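Local coordinates for NlpC/P60 domain-containing protein (Mycobacterium avium subsp. paratuberculosis, PDB 3GT2) that is of unknown function but, as the P60 domain of a mycobacterial antigen, may act as a cysteine-type peptidase, at residues A77-V81 with G82-L86; A107-L110 with G111-M115. All blocks are in the same frame, centred on the assembly; numbering follows the deposited sequence.

Contact 1 of 2, residues A77-V81 with G82-L86; sequences AMYRV and GQKIL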
ATOM      1  N   ALA A  77      -7.485   3.901   8.418  1.00 21.34           N
ATOM      2  CA  ALA A  77      -7.407   2.846   9.422  1.00 19.63           C
ATOM      3  C   ALA A  77      -6.033   2.181   9.434  1.00 20.07           C
ATOM      4  O   ALA A  77      -5.547   1.769  10.487  1.00 22.14           O
ATOM      5  CB  ALA A  77      -8.506   1.799   9.193  1.00 19.94           C
HETATM    6  N   MSE A  78      -5.406   2.059   8.265  1.00 19.24           N
HETATM    7  CA  MSE A  78      -4.050   1.510   8.209  1.00 16.87           C
HETATM    8  C   MSE A  78      -3.072   2.406   8.957  1.00 18.44           C
HETATM    9  O   MSE A  78      -2.095   1.928   9.532  1.00 19.76           O
HETATM   10  CB  MSE A  78      -3.588   1.338   6.764  1.00 14.36           C
HETATM   11  CG  MSE A  78      -4.320   0.274   5.998  1.00 19.92           C
HETATM   12 SE   MSE A  78      -3.879   0.308   4.097  1.00 23.46          SE
HETATM   13  CE  MSE A  78      -5.178  -1.007   3.514  1.00 19.97           C
ATOM     14  N   TYR A  79      -3.338   3.711   8.944  1.00 17.89           N
ATOM     15  CA  TYR A  79      -2.472   4.684   9.596  1.00 17.73           C
ATOM     16  C   TYR A  79      -2.471   4.465  11.100  1.00 21.46           C
ATOM     17  O   TYR A  79      -1.600   4.950  11.798  1.00 23.24           O
ATOM     18  CB  TYR A  79      -2.972   6.091   9.308  1.00 16.28           C
ATOM     19  CG  TYR A  79      -1.982   7.185   9.616  1.00 16.74           C
ATOM     20  CD1 TYR A  79      -0.740   7.221   8.987  1.00 18.31           C
ATOM     21  CD2 TYR A  79      -2.295   8.200  10.515  1.00 18.30           C
ATOM     22  CE1 TYR A  79       0.168   8.229   9.253  1.00 21.36           C
ATOM     23  CE2 TYR A  79      -1.388   9.212  10.791  1.00 23.02           C
ATOM     24  CZ  TYR A  79      -0.158   9.218  10.150  1.00 23.64           C
ATOM     25  OH  TYR A  79       0.760  10.210  10.396  1.00 20.32           O
ATOM     26  N   ARG A  80      -3.460   3.729  11.593  1.00 21.93           N
ATOM     27  CA  ARG A  80      -3.626   3.541  13.034  1.00 23.95           C
ATOM     28  C   ARG A  80      -3.211   2.158  13.525  1.00 26.48           C
ATOM     29  O   ARG A  80      -3.474   1.794  14.670  1.00 29.64           O
ATOM     30  CB  ARG A  80      -5.072   3.835  13.438  1.00 26.63           C
ATOM     31  CG  ARG A  80      -5.461   5.292  13.219  1.00 27.26           C
ATOM     32  CD  ARG A  80      -6.967   5.484  13.312  1.00 36.19           C
ATOM     33  NE  ARG A  80      -7.472   5.127  14.634  1.00 42.30           N
ATOM     34  CZ  ARG A  80      -7.400   5.919  15.698  1.00 46.86           C
ATOM     35  NH1 ARG A  80      -6.840   7.118  15.602  1.00 46.59           N
ATOM     36  NH2 ARG A  80      -7.885   5.509  16.862  1.00 50.46           N
ATOM     37  N   VAL A  81      -2.564   1.385  12.665  1.00 19.68           N
ATOM     38  CA  VAL A  81      -2.036   0.096  13.090  1.00 18.83           C
ATOM     39  C   VAL A  81      -0.518   0.077  12.943  1.00 21.00           C
ATOM     40  O   VAL A  81       0.066   0.981  12.353  1.00 23.49           O
ATOM     41  CB  VAL A  81      -2.663  -1.070  12.313  1.00 22.80           C
ATOM     42  CG1 VAL A  81      -4.178  -0.941  12.335  1.00 22.18           C
ATOM     43  CG2 VAL A  81      -2.142  -1.096  10.882  1.00 22.60           C
ATOM     44  N   GLY A  82       0.112  -0.959  13.471  1.00 21.06           N
ATOM     45  CA  GLY A  82       1.545  -1.111  13.342  1.00 20.22           C
ATOM     46  C   GLY A  82       2.355  -0.084  14.111  1.00 24.86           C
ATOM     47  O   GLY A  82       1.892   0.494  15.099  1.00 26.06           O
ATOM     48  N   GLN A  83       3.578   0.129  13.641  1.00 23.21           N
ATOM     49  CA  GLN A  83       4.537   0.999  14.298  1.00 22.41           C
ATOM     50  C   GLN A  83       4.732   2.252  13.459  1.00 23.14           C
ATOM     51  O   GLN A  83       5.005   2.167  12.267  1.00 18.07           O
ATOM     52  CB  GLN A  83       5.878   0.271  14.443  1.00 28.47           C
ATOM     53  CG  GLN A  83       6.983   1.135  15.040  1.00 38.25           C
ATOM     54  CD  GLN A  83       8.368   0.492  14.981  1.00 48.40           C
ATOM     55  OE1 GLN A  83       9.353   1.079  15.440  1.00 53.27           O
ATOM     56  NE2 GLN A  83       8.448  -0.709  14.420  1.00 46.79           N
ATOM     57  N   LYS A  84       4.583   3.417  14.080  1.00 19.91           N
ATOM     58  CA  LYS A  84       4.835   4.674  13.392  1.00 20.85           C
ATOM     59  C   LYS A  84       6.330   4.828  13.144  1.00 18.64           C
ATOM     60  O   LYS A  84       7.143   4.591  14.044  1.00 24.12           O
ATOM     61  CB  LYS A  84       4.343   5.834  14.246  1.00 29.80           C
ATOM     62  CG  LYS A  84       3.488   6.816  13.495  1.00 42.10           C
ATOM     63  CD  LYS A  84       2.113   6.236  13.225  1.00 43.72           C
ATOM     64  CE  LYS A  84       1.142   7.329  12.822  1.00 47.12           C
ATOM     65  NZ  LYS A  84      -0.258   6.939  13.098  1.00 48.92           N
ATOM     66  N   ILE A  85       6.691   5.240  11.932  1.00 18.10           N
ATOM     67  CA  ILE A  85       8.094   5.359  11.521  1.00 18.81           C
ATOM     68  C   ILE A  85       8.397   6.780  11.045  1.00 17.23           C
ATOM     69  O   ILE A  85       7.606   7.371  10.301  1.00 20.91           O
ATOM     70  CB  ILE A  85       8.399   4.408  10.318  1.00 23.01           C
ATOM     71  CG1 ILE A  85       8.137   2.941  10.689  1.00 25.13           C
ATOM     72  CG2 ILE A  85       9.821   4.593   9.815  1.00 32.20           C
ATOM     73  CD1 ILE A  85       9.019   2.433  11.838  1.00 21.76           C
ATOM     74  N   LEU A  86       9.538   7.327  11.463  1.00 16.59           N
ATOM     75  CA  LEU A  86      10.033   8.565  10.869  1.00 14.87           C
ATOM     76  C   LEU A  86      10.432   8.317   9.416  1.00 19.07           C
ATOM     77  O   LEU A  86      11.104   7.337   9.109  1.00 21.09           O
ATOM     78  CB  LEU A  86      11.239   9.101  11.651  1.00 16.88           C
ATOM     79  CG  LEU A  86      10.971   9.387  13.121  1.00 22.30           C
ATOM     80  CD1 LEU A  86      12.288   9.633  13.865  1.00 18.64           C
ATOM     81  CD2 LEU A  86      10.024  10.578  13.241  1.00 25.49           C
TER

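Contact 2 of 2, residues A107-L110 with G111-M115; sequences AMYL and GNNQM. With SO4 (sulfate ion), chain C.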
ATOM      1  N   ALA A 107       0.482   4.291  -0.023  1.00 13.12           N
ATOM      2  CA  ALA A 107       1.347   3.660  -1.024  1.00 14.94           C
ATOM      3  C   ALA A 107       2.434   2.860  -0.319  1.00 15.16           C
ATOM      4  O   ALA A 107       2.645   3.029   0.858  1.00 13.77           O
ATOM      5  CB  ALA A 107       1.963   4.713  -1.929  1.00 13.42           C
HETATM    6  N   MSE A 108       3.097   1.967  -1.039  1.00 14.83           N
HETATM    7  CA  MSE A 108       4.116   1.123  -0.443  1.00 13.13           C
HETATM    8  C   MSE A 108       5.507   1.598  -0.831  1.00 13.49           C
HETATM    9  O   MSE A 108       5.822   1.745  -2.017  1.00 16.96           O
HETATM   10  CB  MSE A 108       3.918  -0.327  -0.925  1.00 17.42           C
HETATM   11  CG  MSE A 108       4.997  -1.276  -0.414  1.00 16.31           C
HETATM   12 SE   MSE A 108       4.907  -3.015  -1.361  1.00 38.32          SE
HETATM   13  CE  MSE A 108       4.958  -2.377  -3.210  1.00 80.60           C
ATOM     14  N   TYR A 109       6.354   1.851   0.162  1.00 16.27           N
ATOM     15  CA  TYR A 109       7.724   2.234  -0.128  1.00 13.93           C
ATOM     16  C   TYR A 109       8.528   1.049  -0.664  1.00 17.33           C
ATOM     17  O   TYR A 109       8.448  -0.058  -0.125  1.00 17.31           O
ATOM     18  CB  TYR A 109       8.402   2.777   1.126  1.00 15.17           C
ATOM     19  CG  TYR A 109       9.717   3.450   0.847  1.00 16.51           C
ATOM     20  CD1 TYR A 109       9.834   4.405  -0.167  1.00 16.24           C
ATOM     21  CD2 TYR A 109      10.845   3.146   1.602  1.00 15.73           C
ATOM     22  CE1 TYR A 109      11.037   5.039  -0.408  1.00 17.99           C
ATOM     23  CE2 TYR A 109      12.052   3.768   1.362  1.00 20.18           C
ATOM     24  CZ  TYR A 109      12.146   4.714   0.353  1.00 20.31           C
ATOM     25  OH  TYR A 109      13.351   5.329   0.113  1.00 20.23           O
ATOM     26  N   LEU A 110       9.299   1.289  -1.721  1.00 17.14           N
ATOM     27  CA  LEU A 110      10.088   0.231  -2.360  1.00 17.09           C
ATOM     28  C   LEU A 110      11.589   0.442  -2.178  1.00 21.82           C
ATOM     29  O   LEU A 110      12.403  -0.337  -2.682  1.00 23.11           O
ATOM     30  CB  LEU A 110       9.762   0.153  -3.854  1.00 18.11           C
ATOM     31  CG  LEU A 110       8.298  -0.079  -4.198  1.00 19.31           C
ATOM     32  CD1 LEU A 110       8.107  -0.028  -5.704  1.00 22.05           C
ATOM     33  CD2 LEU A 110       7.845  -1.426  -3.628  1.00 21.42           C
ATOM     34  N   GLY A 111      11.949   1.494  -1.453  1.00 20.42           N
ATOM     35  CA  GLY A 111      13.335   1.885  -1.299  1.00 19.85           C
ATOM     36  C   GLY A 111      13.781   2.811  -2.418  1.00 17.29           C
ATOM     37  O   GLY A 111      13.131   2.896  -3.468  1.00 18.20           O
ATOM     38  N   ASN A 112      14.897   3.491  -2.193  1.00 19.98           N
ATOM     39  CA  ASN A 112      15.440   4.461  -3.144  1.00 22.30           C
ATOM     40  C   ASN A 112      14.397   5.398  -3.744  1.00 19.97           C
ATOM     41  O   ASN A 112      14.320   5.553  -4.962  1.00 20.55           O
ATOM     42  CB  ASN A 112      16.200   3.758  -4.264  1.00 20.65           C
ATOM     43  CG  ASN A 112      17.044   4.726  -5.089  1.00 20.95           C
ATOM     44  OD1 ASN A 112      17.348   5.840  -4.654  1.00 24.78           O
ATOM     45  ND2 ASN A 112      17.429   4.296  -6.274  1.00 23.48           N
ATOM     46  N   ASN A 113      13.596   6.012  -2.885  1.00 16.63           N
ATOM     47  CA  ASN A 113      12.629   7.024  -3.316  1.00 14.44           C
ATOM     48  C   ASN A 113      11.615   6.529  -4.358  1.00 17.05           C
ATOM     49  O   ASN A 113      11.132   7.317  -5.164  1.00 17.96           O
ATOM     50  CB  ASN A 113      13.368   8.261  -3.838  1.00 14.85           C
ATOM     51  CG  ASN A 113      14.176   8.954  -2.754  1.00 24.08           C
ATOM     52  OD1 ASN A 113      13.897   8.797  -1.564  1.00 21.96           O
ATOM     53  ND2 ASN A 113      15.179   9.725  -3.157  1.00 21.25           N
ATOM     54  N   GLN A 114      11.312   5.229  -4.326  1.00 16.78           N
ATOM     55  CA  GLN A 114      10.298   4.613  -5.194  1.00 13.90           C
ATOM     56  C   GLN A 114       9.128   4.152  -4.350  1.00 14.55           C
ATOM     57  O   GLN A 114       9.314   3.710  -3.216  1.00 17.05           O
ATOM     58  CB  GLN A 114      10.892   3.389  -5.912  1.00 15.12           C
ATOM     59  CG  GLN A 114      12.057   3.709  -6.861  1.00 20.32           C
ATOM     60  CD  GLN A 114      12.679   2.454  -7.457  1.00 36.14           C
ATOM     61  OE1 GLN A 114      13.042   1.528  -6.735  1.00 42.29           O
ATOM     62  NE2 GLN A 114      12.807   2.424  -8.775  1.00 40.29           N
HETATM   63  N   MSE A 115       7.915   4.248  -4.889  1.00 14.00           N
HETATM   64  CA  MSE A 115       6.768   3.697  -4.182  1.00 13.60           C
HETATM   65  C   MSE A 115       5.835   3.046  -5.166  1.00 17.45           C
HETATM   66  O   MSE A 115       5.783   3.426  -6.336  1.00 17.01           O
HETATM   67  CB  MSE A 115       6.046   4.764  -3.348  1.00 18.42           C
HETATM   68  CG  MSE A 115       5.462   5.884  -4.147  1.00 16.75           C
HETATM   69 SE   MSE A 115       4.658   7.276  -3.006  1.00 21.82          SE
HETATM   70  CE  MSE A 115       3.746   8.226  -4.425  1.00 20.23           C
TER
HETATM   71  S   SO4 C 207      16.489   4.005   1.084  1.00 48.47           S
HETATM   72  O1  SO4 C 207      15.389   4.817   1.599  1.00 40.71           O
HETATM   73  O2  SO4 C 207      15.996   2.720   0.603  1.00 49.09           O
HETATM   74  O3  SO4 C 207      17.153   4.714  -0.004  1.00 51.94           O
HETATM   75  O4  SO4 C 207      17.451   3.762   2.159  1.00 48.89           O

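Contact 1 of 2, residues A77-V81 with G82-L86
Tyr79 turns its ring back over the chain by setting CG anti to the backbone N (chi1 -165°), and Lys84 comes to meet it through a bend at chi2 (74°), beyond which the chain runs nearly straight. The two side chains cross at about a right angle, and the lysine delivers its ammonium group beneath one face of the ring. NZ stands 3.5 Å from the centroid of the Tyr79 ring, only 17° off the normal: a cation-pi contact, shifted somewhat toward the rim on the CE2 side. Lys84 CE follows under the same face, 3.5 Å from Tyr79 CZ, which adds a CH-pi contact. The same ammonium also donates a hydrogen bond of 2.7 Å from Lys84 NZ to Tyr79 O, so one residue offers it both a pi face and a carbonyl.

The backbone between them turns tightly. A type I turn from Met78 to Val81, closed by a bond of 3.2 Å from Val81 N to Met78 O, carries the chain out of the helical turn. Gly82, with positive phi, then leads into strand 83-85, which pairs with strand 136-138. Tyr79 also packs edge-to-face with Phe97 and reaches the 133-135 loop, while Lys84 also touches Tyr135.

Chemically, the carbonyl dipole and the electron-rich ring face both favour a positive NZ, so the lysine is probably held protonated here, and its double hold on Tyr79 ties the turn after the helix to strand 83-85.

Contact 2 of 2, residues A107-L110 with G111-M115
Tyr109 and Met115 face each other as an antiparallel non-hydrogen-bonded pair, their CA atoms 4.4 Å apart, in the beta hairpin of strands 105-111 and 114-118, which turns through a type I' turn from Gly111 to Gln114. Tyr109 can be followed outward. From CB, its CG lies anti to the backbone N (chi1 -168°), which swings the ring toward the turn. CG and CD2 lie beside Gly111 N, which sits above the ring centre, while CD1 approaches Gln114 O at 3.2 Å. Farther out, CE1 lies near Gln114 O and Asn113 N, and CE2 and CZ meet Gly111 CA, whose CH-pi contact measures 3.8 Å to the centroid of the Tyr109 ring, over the face. At the tip, OH accepts a nearly straight bond from Asn113 N (3.1 Å, 168°) and donates to sulfate O1. The phenol thus bridges the turn backbone and the anion, which probably came from the crystallisation liquor; Asn112 N grips the same ion through O2.

Deeper in the hairpin, Leu110 N bonds to Gln114 O, approaching from above the carbonyl plane. Ile96 of the adjoining strand lies against both Tyr109 and Met115, and helix 7-24 covers Met108 and Leu110 through Ile20. Met115, a selenomethionine, stays extended beyond CG as it leaves the sheet, and its SE rests 3.9 Å from Ala107 CB.

Contact 1 closes before contact 2 opens, and both belong to the one NlpC/P60 domain, with centres 16 Å apart and nearest atoms about 7 Å apart, so they do not touch. Strand 95-98 runs between their environments: its Phe97 packs on Tyr79 of contact 1, whereas Ile96 and Tyr98 lie against the hairpin of contact 2. Each contact ties a tyrosine to the chain just after it, by a lysine under the ring in 77-86 and by one backbone NH of the turn in 107-115. The sulfate belongs to contact 2 alone and gives no evidence for a substrate site.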